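Local coordinates for protein voltage-sensor containing phosphatase (Ciona intestinalis, PDB 3V0D) that probably dephosphorylates membrane phosphoinositides under the control of a voltage sensor, through a PTEN-like phosphatase domain joined to a C2 domain, at residues G145-A150 with L154-S159; M225-V228 with E233-L236; R76-T81 with N85-V90; L247-D250 with C255-C258; K279-P282 with C288-Y291. The protein carries 1 engineered substitution. All coordinates share one frame; numbering follows the deposited sequence.

Contact 1 of 5, residues G145-A150 with L154-S159. With PO4 (phosphate ion), chain D.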
# COMPACT_ATOMS: atom_id res chain seq x y z
N GLY A 145 1.08 -17.76 10.67
CA GLY A 145 0.82 -19.08 10.11
C GLY A 145 -0.63 -19.43 9.88
O GLY A 145 -0.91 -20.54 9.49
N LYS A 146 -1.54 -18.49 10.11
CA LYS A 146 -2.96 -18.75 9.89
C LYS A 146 -3.28 -19.00 8.42
O LYS A 146 -4.23 -19.74 8.10
CB LYS A 146 -3.81 -17.62 10.48
CG LYS A 146 -3.89 -17.80 12.03
CD LYS A 146 -4.46 -16.67 12.82
CE LYS A 146 -4.63 -17.09 14.28
NZ LYS A 146 -3.40 -17.60 14.94
N PHE A 147 -2.50 -18.36 7.56
CA PHE A 147 -2.59 -18.55 6.11
C PHE A 147 -1.20 -18.72 5.58
O PHE A 147 -0.24 -18.24 6.18
CB PHE A 147 -3.24 -17.33 5.43
CG PHE A 147 -4.58 -17.03 5.99
CD1 PHE A 147 -4.73 -16.10 7.01
CD2 PHE A 147 -5.71 -17.75 5.59
CE1 PHE A 147 -5.96 -15.86 7.56
CE2 PHE A 147 -6.94 -17.51 6.15
CZ PHE A 147 -7.06 -16.58 7.14
N ASP A 148 -1.12 -19.36 4.42
CA ASP A 148 0.11 -19.65 3.70
C ASP A 148 0.32 -18.72 2.50
O ASP A 148 1.43 -18.64 1.97
CB ASP A 148 0.08 -21.10 3.12
CG ASP A 148 0.03 -22.20 4.17
OD1 ASP A 148 -0.58 -23.26 3.88
OD2 ASP A 148 0.65 -22.05 5.25
N THR A 149 -0.76 -18.09 2.04
CA THR A 149 -0.71 -17.24 0.84
C THR A 149 -1.24 -15.85 1.16
O THR A 149 -2.19 -15.68 1.95
CB THR A 149 -1.51 -17.82 -0.35
OG1 THR A 149 -2.93 -17.76 -0.09
CG2 THR A 149 -1.07 -19.26 -0.65
N ALA A 150 -0.64 -14.85 0.53
CA ALA A 150 -1.11 -13.47 0.66
C ALA A 150 -2.57 -13.36 0.25
O ALA A 150 -3.34 -12.67 0.92
CB ALA A 150 -0.24 -12.53 -0.15
N LEU A 154 -5.30 -11.74 2.73
CA LEU A 154 -5.98 -10.51 2.30
C LEU A 154 -7.48 -10.72 2.26
O LEU A 154 -8.24 -9.87 2.71
CB LEU A 154 -5.47 -10.10 0.92
CG LEU A 154 -4.09 -9.46 0.95
CD1 LEU A 154 -3.43 -9.55 -0.42
CD2 LEU A 154 -4.22 -8.01 1.40
N GLU A 155 -7.93 -11.83 1.69
CA GLU A 155 -9.36 -12.09 1.60
C GLU A 155 -9.95 -12.28 2.97
O GLU A 155 -11.07 -11.84 3.21
CB GLU A 155 -9.62 -13.29 0.72
CG GLU A 155 -9.41 -12.97 -0.73
CD GLU A 155 -9.94 -13.98 -1.70
OE1 GLU A 155 -9.73 -13.76 -2.91
OE2 GLU A 155 -10.56 -14.97 -1.29
N TYR A 156 -9.22 -12.90 3.90
CA TYR A 156 -9.71 -13.05 5.26
C TYR A 156 -9.87 -11.68 5.93
O TYR A 156 -10.92 -11.37 6.53
CB TYR A 156 -8.81 -13.97 6.08
CG TYR A 156 -9.30 -14.11 7.49
CD1 TYR A 156 -10.40 -14.92 7.78
CD2 TYR A 156 -8.67 -13.46 8.55
CE1 TYR A 156 -10.88 -15.05 9.07
CE2 TYR A 156 -9.14 -13.59 9.85
CZ TYR A 156 -10.25 -14.37 10.10
OH TYR A 156 -10.73 -14.52 11.38
N PHE A 157 -8.85 -10.83 5.81
CA PHE A 157 -8.98 -9.47 6.34
C PHE A 157 -10.20 -8.78 5.74
O PHE A 157 -11.00 -8.18 6.46
CB PHE A 157 -7.70 -8.65 6.05
CG PHE A 157 -7.86 -7.22 6.44
CD1 PHE A 157 -7.77 -6.83 7.78
CD2 PHE A 157 -8.16 -6.25 5.49
CE1 PHE A 157 -7.96 -5.49 8.14
CE2 PHE A 157 -8.35 -4.91 5.85
CZ PHE A 157 -8.25 -4.54 7.18
N GLY A 158 -10.32 -8.88 4.42
CA GLY A 158 -11.46 -8.24 3.76
C GLY A 158 -12.79 -8.79 4.27
O GLY A 158 -13.71 -8.02 4.50
N SER A 159 -12.87 -10.10 4.48
CA SER A 159 -14.10 -10.73 4.95
C SER A 159 -14.48 -10.29 6.35
O SER A 159 -15.66 -10.29 6.71
CB SER A 159 -13.99 -12.26 4.90
OG SER A 159 -13.26 -12.83 5.98
P PO4 D . -4.55 -17.19 18.63
O1 PO4 D . -3.09 -16.93 18.95
O2 PO4 D . -5.14 -17.85 19.86
O3 PO4 D . -5.19 -15.83 18.39
O4 PO4 D . -4.66 -18.07 17.43

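Contact 2 of 5, residues M225-V228 with E233-L236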
# COMPACT_ATOMS: atom_id res chain seq x y z
N MET A 225 6.16 11.61 -15.73
CA MET A 225 6.43 10.51 -14.80
C MET A 225 7.41 10.99 -13.75
O MET A 225 8.46 11.53 -14.10
CB MET A 225 7.02 9.31 -15.55
CG MET A 225 7.26 8.10 -14.66
SD MET A 225 8.03 6.72 -15.52
CE MET A 225 9.70 7.35 -15.69
N GLN A 226 7.06 10.80 -12.49
CA GLN A 226 7.90 11.16 -11.37
C GLN A 226 8.33 9.90 -10.65
O GLN A 226 7.50 9.03 -10.33
CB GLN A 226 7.10 12.04 -10.41
CG GLN A 226 7.91 12.58 -9.25
CD GLN A 226 7.03 13.24 -8.22
OE1 GLN A 226 6.07 12.64 -7.74
NE2 GLN A 226 7.37 14.48 -7.85
N ILE A 227 9.63 9.81 -10.36
CA ILE A 227 10.17 8.70 -9.56
C ILE A 227 10.52 9.26 -8.18
O ILE A 227 11.23 10.27 -8.08
CB ILE A 227 11.41 8.06 -10.22
CG1 ILE A 227 11.09 7.62 -11.66
CG2 ILE A 227 11.94 6.91 -9.34
CD1 ILE A 227 12.23 6.93 -12.39
N VAL A 228 10.02 8.59 -7.15
CA VAL A 228 10.20 8.99 -5.76
C VAL A 228 10.92 7.88 -5.00
O VAL A 228 10.56 6.69 -5.13
CB VAL A 228 8.81 9.28 -5.12
CG1 VAL A 228 8.92 9.50 -3.60
CG2 VAL A 228 8.14 10.46 -5.79
N GLU A 233 11.48 13.30 -4.58
CA GLU A 233 11.59 13.16 -6.02
C GLU A 233 13.04 12.95 -6.40
O GLU A 233 13.92 13.75 -6.01
CB GLU A 233 11.06 14.39 -6.73
CG GLU A 233 11.25 14.35 -8.24
CD GLU A 233 10.77 15.59 -8.90
OE1 GLU A 233 11.62 16.41 -9.25
OE2 GLU A 233 9.56 15.78 -9.06
N VAL A 234 13.32 11.90 -7.18
CA VAL A 234 14.65 11.66 -7.70
C VAL A 234 14.72 11.80 -9.22
O VAL A 234 15.82 11.94 -9.75
CB VAL A 234 15.30 10.35 -7.20
CG1 VAL A 234 15.40 10.35 -5.67
CG2 VAL A 234 14.53 9.14 -7.68
N LEU A 235 13.58 11.79 -9.93
CA LEU A 235 13.58 12.06 -11.38
C LEU A 235 12.19 12.53 -11.78
O LEU A 235 11.17 12.02 -11.25
CB LEU A 235 13.93 10.81 -12.19
CG LEU A 235 14.24 11.03 -13.67
CD1 LEU A 235 15.52 11.86 -13.84
CD2 LEU A 235 14.35 9.73 -14.41
N LEU A 236 12.15 13.47 -12.72
CA LEU A 236 10.92 13.88 -13.36
C LEU A 236 11.15 13.85 -14.86
O LEU A 236 12.13 14.42 -15.37
CB LEU A 236 10.52 15.28 -12.91
CG LEU A 236 9.20 15.81 -13.49
CD1 LEU A 236 7.99 14.93 -13.13
CD2 LEU A 236 8.99 17.25 -13.01

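Contact 3 of 5, residues R76-T81 with N85-V90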
# COMPACT_ATOMS: atom_id res chain seq x y z
N ARG A 76 -0.63 11.79 11.01
CA ARG A 76 -1.15 12.22 12.31
C ARG A 76 -0.77 11.23 13.39
O ARG A 76 -1.01 10.02 13.23
CB ARG A 76 -2.70 12.31 12.31
CG ARG A 76 -3.34 13.48 11.60
CD ARG A 76 -4.83 13.54 11.92
NE ARG A 76 -5.58 12.39 11.40
CZ ARG A 76 -6.87 12.15 11.65
NH1 ARG A 76 -7.56 12.95 12.45
NH2 ARG A 76 -7.47 11.09 11.10
N GLY A 77 -0.18 11.75 14.48
CA GLY A 77 -0.09 11.02 15.74
C GLY A 77 -1.11 11.57 16.73
O GLY A 77 -2.11 12.17 16.37
N TYR A 78 -0.84 11.33 18.01
CA TYR A 78 -1.73 11.68 19.10
C TYR A 78 -0.95 11.49 20.40
O TYR A 78 0.21 11.04 20.37
CB TYR A 78 -3.03 10.84 19.13
CG TYR A 78 -2.86 9.36 18.87
CD1 TYR A 78 -2.44 8.48 19.88
CD2 TYR A 78 -3.16 8.83 17.63
CE1 TYR A 78 -2.29 7.11 19.62
CE2 TYR A 78 -3.02 7.49 17.38
CZ TYR A 78 -2.60 6.63 18.37
OH TYR A 78 -2.48 5.28 18.14
N ASP A 79 -1.57 11.83 21.52
CA ASP A 79 -0.98 11.64 22.85
C ASP A 79 -0.95 10.15 23.19
O ASP A 79 -1.95 9.56 23.61
CB ASP A 79 -1.81 12.42 23.88
CG ASP A 79 -1.34 12.20 25.30
OD1 ASP A 79 -0.28 11.55 25.49
OD2 ASP A 79 -2.03 12.67 26.22
N GLU A 80 0.21 9.54 23.00
CA GLU A 80 0.35 8.09 23.18
C GLU A 80 0.34 7.69 24.64
O GLU A 80 0.18 6.51 24.96
CB GLU A 80 1.62 7.60 22.48
CG GLU A 80 1.54 7.83 20.99
CD GLU A 80 2.79 7.47 20.22
OE1 GLU A 80 3.80 7.07 20.86
OE2 GLU A 80 2.78 7.60 18.98
N THR A 81 0.49 8.66 25.54
CA THR A 81 0.35 8.37 26.96
C THR A 81 -1.08 7.99 27.34
O THR A 81 -1.28 7.30 28.34
CB THR A 81 0.99 9.49 27.80
OG1 THR A 81 2.37 9.63 27.37
CG2 THR A 81 0.94 9.17 29.30
N ASN A 85 1.63 4.57 26.76
CA ASN A 85 2.89 4.54 26.02
C ASN A 85 3.11 3.22 25.30
O ASN A 85 4.24 2.84 25.03
CB ASN A 85 4.08 4.87 26.93
CG ASN A 85 3.83 6.13 27.71
OD1 ASN A 85 3.53 7.18 27.13
ND2 ASN A 85 3.89 6.03 29.04
N HIS A 86 2.03 2.53 24.96
CA HIS A 86 2.13 1.24 24.24
C HIS A 86 1.74 1.41 22.78
O HIS A 86 0.98 0.62 22.24
CB HIS A 86 1.20 0.21 24.91
CG HIS A 86 1.51 -0.03 26.35
ND1 HIS A 86 2.78 -0.29 26.80
CD2 HIS A 86 0.71 -0.04 27.44
CE1 HIS A 86 2.76 -0.45 28.11
NE2 HIS A 86 1.51 -0.32 28.52
N VAL A 87 2.28 2.43 22.14
CA VAL A 87 1.98 2.74 20.74
C VAL A 87 3.26 2.67 19.93
O VAL A 87 4.29 3.15 20.37
CB VAL A 87 1.34 4.14 20.60
CG1 VAL A 87 0.93 4.41 19.14
CG2 VAL A 87 0.15 4.29 21.53
N TYR A 88 3.15 2.07 18.75
CA TYR A 88 4.24 1.95 17.79
C TYR A 88 3.77 2.60 16.49
O TYR A 88 2.71 2.25 15.98
CB TYR A 88 4.55 0.47 17.62
CG TYR A 88 5.68 0.13 16.67
CD1 TYR A 88 6.91 -0.30 17.17
CD2 TYR A 88 5.52 0.15 15.29
CE1 TYR A 88 7.94 -0.68 16.31
CE2 TYR A 88 6.55 -0.22 14.43
CZ TYR A 88 7.74 -0.63 14.94
OH TYR A 88 8.77 -0.99 14.13
N ARG A 89 4.55 3.51 15.94
CA ARG A 89 4.16 4.20 14.70
C ARG A 89 4.86 3.61 13.49
O ARG A 89 6.07 3.36 13.49
CB ARG A 89 4.50 5.71 14.79
CG ARG A 89 3.54 6.54 15.69
CD ARG A 89 3.63 8.04 15.50
NE ARG A 89 3.08 8.48 14.21
CZ ARG A 89 3.01 9.77 13.82
NH1 ARG A 89 3.45 10.73 14.62
NH2 ARG A 89 2.51 10.12 12.62
N VAL A 90 4.09 3.39 12.43
CA VAL A 90 4.61 3.02 11.11
C VAL A 90 4.18 4.15 10.17
O VAL A 90 2.98 4.40 10.03
CB VAL A 90 4.05 1.65 10.61
CG1 VAL A 90 4.80 1.21 9.37
CG2 VAL A 90 4.13 0.57 11.69
O HOH W 1 4.02 5.17 23.01
O HOH W 2 5.72 5.41 19.87

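Contact 4 of 5, residues L247-D250 with C255-C258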
# COMPACT_ATOMS: atom_id res chain seq x y z
N LEU A 247 10.11 10.50 -26.19
CA LEU A 247 8.86 9.79 -26.43
C LEU A 247 8.69 9.32 -27.85
O LEU A 247 8.97 10.07 -28.79
CB LEU A 247 7.72 10.78 -26.13
CG LEU A 247 6.28 10.34 -26.43
CD1 LEU A 247 5.88 9.21 -25.53
CD2 LEU A 247 5.31 11.51 -26.30
N GLN A 248 8.20 8.09 -28.00
CA GLN A 248 7.75 7.57 -29.30
C GLN A 248 6.32 7.03 -29.14
O GLN A 248 6.01 6.30 -28.20
CB GLN A 248 8.70 6.47 -29.81
CG GLN A 248 8.26 5.83 -31.14
CD GLN A 248 9.16 4.69 -31.65
OE1 GLN A 248 10.09 4.23 -30.96
NE2 GLN A 248 8.88 4.21 -32.86
N TYR A 249 5.43 7.42 -30.04
CA TYR A 249 4.06 6.95 -30.06
C TYR A 249 3.87 6.08 -31.30
O TYR A 249 4.29 6.47 -32.40
CB TYR A 249 3.10 8.14 -30.11
CG TYR A 249 1.67 7.80 -30.43
CD1 TYR A 249 0.95 6.90 -29.65
CD2 TYR A 249 1.04 8.39 -31.50
CE1 TYR A 249 -0.38 6.58 -29.96
CE2 TYR A 249 -0.28 8.10 -31.81
CZ TYR A 249 -0.99 7.19 -31.03
OH TYR A 249 -2.30 6.91 -31.36
N ASP A 250 3.23 4.92 -31.11
CA ASP A 250 2.90 4.00 -32.19
C ASP A 250 1.38 3.80 -32.24
O ASP A 250 0.84 3.02 -31.44
CB ASP A 250 3.62 2.67 -31.94
CG ASP A 250 3.56 1.74 -33.14
OD1 ASP A 250 2.86 2.05 -34.13
OD2 ASP A 250 4.23 0.68 -33.07
N CYS A 255 0.42 2.21 -28.47
CA CYS A 255 1.38 2.21 -27.35
C CYS A 255 2.32 3.39 -27.43
O CYS A 255 2.58 3.98 -28.50
CB CYS A 255 2.15 0.92 -27.19
SG CYS A 255 3.26 0.68 -28.53
N VAL A 256 2.82 3.78 -26.26
CA VAL A 256 3.91 4.74 -26.19
C VAL A 256 5.10 4.07 -25.52
O VAL A 256 4.95 3.25 -24.60
CB VAL A 256 3.56 6.06 -25.47
CG1 VAL A 256 2.58 6.90 -26.26
CG2 VAL A 256 3.06 5.80 -24.12
N THR A 257 6.27 4.41 -26.04
CA THR A 257 7.52 3.99 -25.50
C THR A 257 8.36 5.25 -25.24
O THR A 257 8.45 6.12 -26.11
CB THR A 257 8.19 3.03 -26.50
OG1 THR A 257 7.23 2.04 -26.93
CG2 THR A 257 9.33 2.34 -25.86
N CYS A 258 8.97 5.35 -24.08
CA CYS A 258 9.72 6.52 -23.72
C CYS A 258 11.04 6.13 -23.14
O CYS A 258 11.09 5.41 -22.14
CB CYS A 258 8.84 7.35 -22.78
SG CYS A 258 9.31 9.00 -22.67
O HOH W 3 5.94 3.06 -29.21

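Contact 5 of 5, residues K279-P282 with C288-Y291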
# COMPACT_ATOMS: atom_id res chain seq x y z
N LYS A 279 -7.45 17.45 -19.01
CA LYS A 279 -8.66 17.66 -18.20
C LYS A 279 -9.70 16.52 -18.34
O LYS A 279 -10.77 16.58 -17.72
CB LYS A 279 -9.28 19.03 -18.50
CG LYS A 279 -8.36 20.20 -18.19
CD LYS A 279 -7.87 20.19 -16.74
CE LYS A 279 -7.56 21.62 -16.24
NZ LYS A 279 -6.36 22.24 -16.88
N SER A 280 -9.39 15.51 -19.14
CA SER A 280 -10.26 14.35 -19.37
C SER A 280 -9.70 13.09 -18.74
O SER A 280 -10.22 12.00 -18.95
CB SER A 280 -10.45 14.10 -20.87
OG SER A 280 -11.24 15.12 -21.46
N LEU A 281 -8.60 13.20 -18.00
CA LEU A 281 -8.06 12.03 -17.34
C LEU A 281 -8.19 12.26 -15.82
O LEU A 281 -7.44 13.04 -15.25
CB LEU A 281 -6.62 11.80 -17.80
CG LEU A 281 -5.98 10.52 -17.27
CD1 LEU A 281 -6.78 9.28 -17.64
CD2 LEU A 281 -4.56 10.39 -17.77
N PRO A 282 -9.14 11.59 -15.16
CA PRO A 282 -9.34 11.87 -13.73
C PRO A 282 -8.12 11.49 -12.87
O PRO A 282 -7.36 10.58 -13.20
CB PRO A 282 -10.54 10.99 -13.36
CG PRO A 282 -11.28 10.80 -14.67
CD PRO A 282 -10.17 10.68 -15.69
N CYS A 288 -3.02 11.88 -8.62
CA CYS A 288 -2.60 11.64 -10.00
C CYS A 288 -3.46 10.58 -10.65
O CYS A 288 -4.15 9.82 -9.96
CB CYS A 288 -1.09 11.29 -10.07
SG CYS A 288 -0.66 9.70 -9.33
N PRO A 289 -3.42 10.50 -11.99
CA PRO A 289 -4.17 9.44 -12.66
C PRO A 289 -3.76 8.03 -12.27
O PRO A 289 -4.64 7.23 -11.99
CB PRO A 289 -3.94 9.72 -14.15
CG PRO A 289 -3.78 11.23 -14.19
CD PRO A 289 -2.97 11.54 -12.94
N PHE A 290 -2.46 7.69 -12.24
CA PHE A 290 -2.09 6.33 -11.87
C PHE A 290 -0.66 6.30 -11.35
O PHE A 290 0.15 7.15 -11.72
CB PHE A 290 -2.31 5.33 -13.02
CG PHE A 290 -1.63 5.67 -14.33
CD1 PHE A 290 -0.41 5.11 -14.67
CD2 PHE A 290 -2.27 6.48 -15.28
CE1 PHE A 290 0.21 5.39 -15.90
CE2 PHE A 290 -1.66 6.78 -16.48
CZ PHE A 290 -0.43 6.23 -16.80
N TYR A 291 -0.39 5.33 -10.48
CA TYR A 291 0.92 5.26 -9.80
C TYR A 291 1.14 3.84 -9.34
O TYR A 291 0.20 3.02 -9.35
CB TYR A 291 1.02 6.26 -8.64
CG TYR A 291 0.06 6.01 -7.47
CD1 TYR A 291 0.54 5.50 -6.26
CD2 TYR A 291 -1.32 6.25 -7.58
CE1 TYR A 291 -0.29 5.26 -5.20
CE2 TYR A 291 -2.17 6.01 -6.52
CZ TYR A 291 -1.65 5.49 -5.33
OH TYR A 291 -2.55 5.25 -4.31

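Contact 1 of 5, residues G145-A150 with L154-S159
Ala-150 O accepts the backbone N-H of Leu-154 at 2.8 Å with 168° at the hydrogen, the i to i+4 bond of the first turn of helix 150-161, while residues 145-149 form the loop leading into it. Leu-154 leans its branch over the same carbonyl, its CD1 lying 3.4 Å from Ala-150 O. The main side-chain meeting is between Phe-147 and Tyr-156. With chi1 -56°, Phe-147 sets its ring anti to its own carbonyl carbon and drives CZ to 3.3 Å from Tyr-156 CB. The rings meet obliquely, with centroids 5.2 Å apart and planes at 41°. The phenol OH of Tyr-156 bonds the carbonyl of Val-30, which fixes the far end of that ring. Thr-149 is the N-cap residue, its side chain capping a backbone N in the first turn. Lys-146 NZ donates to O4 of a phosphate at 2.8 Å and also forms a salt bridge with Asp-144; His-33 binds the same ion, which probably came from the crystallisation liquor. The chemistry implies an apolar join, with hydrogen bonds fixing the helix start and the phenol end.

Contact 2 of 5, residues M225-V228 with E233-L236
Ile-227, Leu-235 and Glu-233 lose the most surface where strands 223-229 and 232-238 run antiparallel, their short axes 4.7 Å apart at 158°. Ile-227 is held through both its N-H and its C=O, to the same neighbouring strand: its N donates to Leu-235 O at 2.8 Å, and its O takes Val-234 N at 2.8 Å plus a weak, longer bond from Leu-235 N at 3.4 Å. Two residues thus face one, and the register slips by a residue. On the face shared by Ile-227 and Leu-235 the two chains lie alongside and point the same way, with Ile-227 CD1 4.1 Å from Leu-235 CD2; Ile-227 CG2 meets Val-234 CG2 crosswise at 3.8 Å. This face turns to the core, where Ile-227 also touches Val-204 and Leu-235 touches Val-260. Glu-233 works on the other face. Its extended chain crosses that of Gln-226 at about a right angle, and OE2 accepts Gln-226 NE2 at 2.8 Å through the anti lone pair. The bond is straight (179°) and stays in the amide plane, although amide and carboxylate planes are 63° apart. Arg-273 binds Gln-226 OE1, so both ends of the amide are held and its rotation is fixed. The doubled facing of Ile-227 defines a classic beta bulge, here in a hairpin at the edge of a sheet of the C2 domain.

Contact 3 of 5, residues R76-T81 with N85-V90
Glu-80 OE1 is gripped by two waters that tie it to the backbone of Val-87. One donates to OE1 at 2.9 Å and accepts a weak bond from Val-87 N; the other gives one hydrogen to Glu-80 OE1 at 2.7 Å and one to Val-87 O. The carboxylate is therefore bridged to the start of strand 87-92 by solvent. Its extended chain leans across Val-87, with Glu-80 CD 3.7 Å from Val-87 CB. OE2 lies against the aliphatic part of Arg-89, 3.5 Å from CG, and the carboxylate and guanidinium planes stand 79° apart. Glu-80 OE2 and Arg-89 NE, 4.9 Å apart, are not in contact, and at most a long-range attraction between opposite charges is likely. The bend of Arg-89 at chi3, 71°, brings one guanidinium face over the Arg-76 to Gly-77 peptide, its NH2 being 3.5 Å from Arg-76 C, while that nitrogen hydrogen-bonds Cys-73 O. Nearer the turn, Thr-81 OG1 donates to Asn-85 OD1 at 2.7 Å in the carbonyl plane, and Asn-85 N bonds Glu-80 O. Asp-79 OD1 takes the N-H of Thr-81, an Asx turn. Tyr-78 brings its ring edge to Val-87 CG2. Segment 76-81 packs beside strand 87-92, a strand at the margin of the phosphatase sheet that pairs in parallel with 67-73; the Tyr-78 hydroxyl reaches across to His-125 at the end of strand 121-125, where the family's phosphate-binding loop begins.

Contact 4 of 5, residues L247-D250 with C255-C258
Tyr-249 and Val-256 meet because of their first torsions: chi1 167° swings the ring of Tyr-249 away from its backbone N, and chi1 -69° sets Val-256 CG1 away from its own carbonyl carbon. The ring's CD1 then comes to 3.8 Å from Val-256 CG1 and 3.5 Å from Cys-255 O, lying tilted to both. Leu-247, two residues earlier on the same face, reaches across the strand gap to Val-256 from the other side along the strand, with Leu-247 CD1 3.9 Å from Val-256 CB. Val-256 is buried between the two. Tyr-249 and Leu-247 are both more open than Val-256, which makes it the inner member of this cluster. The backbones give the register. Gln-248 and Thr-257 form a hydrogen-bonded antiparallel pair, N of Gln-248 to O of Thr-257 at 2.7 Å and N of Thr-257 to O of Gln-248 at 2.9 Å. Asp-250 and Cys-255 form a second such pair, with Asp-250 N to Cys-255 O at 2.8 Å and the return bond, from Cys-255 N to Asp-250 O, longer at 3.1 Å. Tyr-249 with Val-256 and Leu-247 with Cys-258 are the non-hydrogen-bonded pairs between and beside them. No bulge interrupts the ladder. The hairpin forms one margin of a five-stranded antiparallel C2 sheet: 245-250 is outermost, and 255-260 pairs on its other side with strand 202-210, through backbone hydrogen bonds of Val-256 with Ile-209 and Cys-258 with Val-207.

Contact 5 of 5, residues K279-P282 with C288-Y291
A long loop between antiparallel neighbours 269-276 and 290-295 of the C2 domain is pinned back on itself where Leu-281 and Pro-282 meet Pro-289. Leu-281 carries the apolar half. Its CG points away from the backbone N (chi1 -175°), a torsion that presents the branch to the pyrrolidine ring, and CD2 lies 3.7 Å from Pro-289 CB and 3.8 Å from Pro-289 CG. The two side chains cross at about a right angle. Leu-281 CG and CD2 both lie over the CB-CG bond of Pro-289. Pro-282 contributes its carbonyl and turns its own ring away. The evidence is a CA-H...O contact from Pro-289 CA to Pro-282 O at 3.4 Å, with 139° at the hydrogen; the same oxygen is 3.7 Å from Pro-289 CB. No hydrogen bond joins the two segments, and the hold rests on these weaker approaches. Ser-276 of strand 269-276 touches both Leu-281 and Pro-289, while Tyr-323, from another loop, also touches Leu-281. Just past Pro-289 the edge strand begins, with Phe-290 stacked on Phe-274 and Tyr-291 OH bonded to His-95 O of the phosphatase domain. The arrangement is that of a loop base closing a strand-to-strand connection in the beta-sandwich of a C2 domain.

Contacts 1 and 3 belong to the phosphatase domain, contacts 2, 4 and 5 to the C2 domain. Contacts 2 and 5 share one sheet, with centres 17 Å apart; contact 4 lies on another, 19 Å from contact 2 and 18 Å from contact 5. Those three approach within about 7 to 8 Å at their nearest atoms without touching. Contacts 3 and 4 are the most distant pair, about 47 Å between centres. Contact 3 connects to His-125, which adjoins the probable catalytic loop, whereas the phosphate at contact 1 is held by Lys-146 and His-33. Contact 5 adjoins the phosphatase domain through Tyr-291, though its nearest atoms stay about 15 Å from contacts 1 and 3.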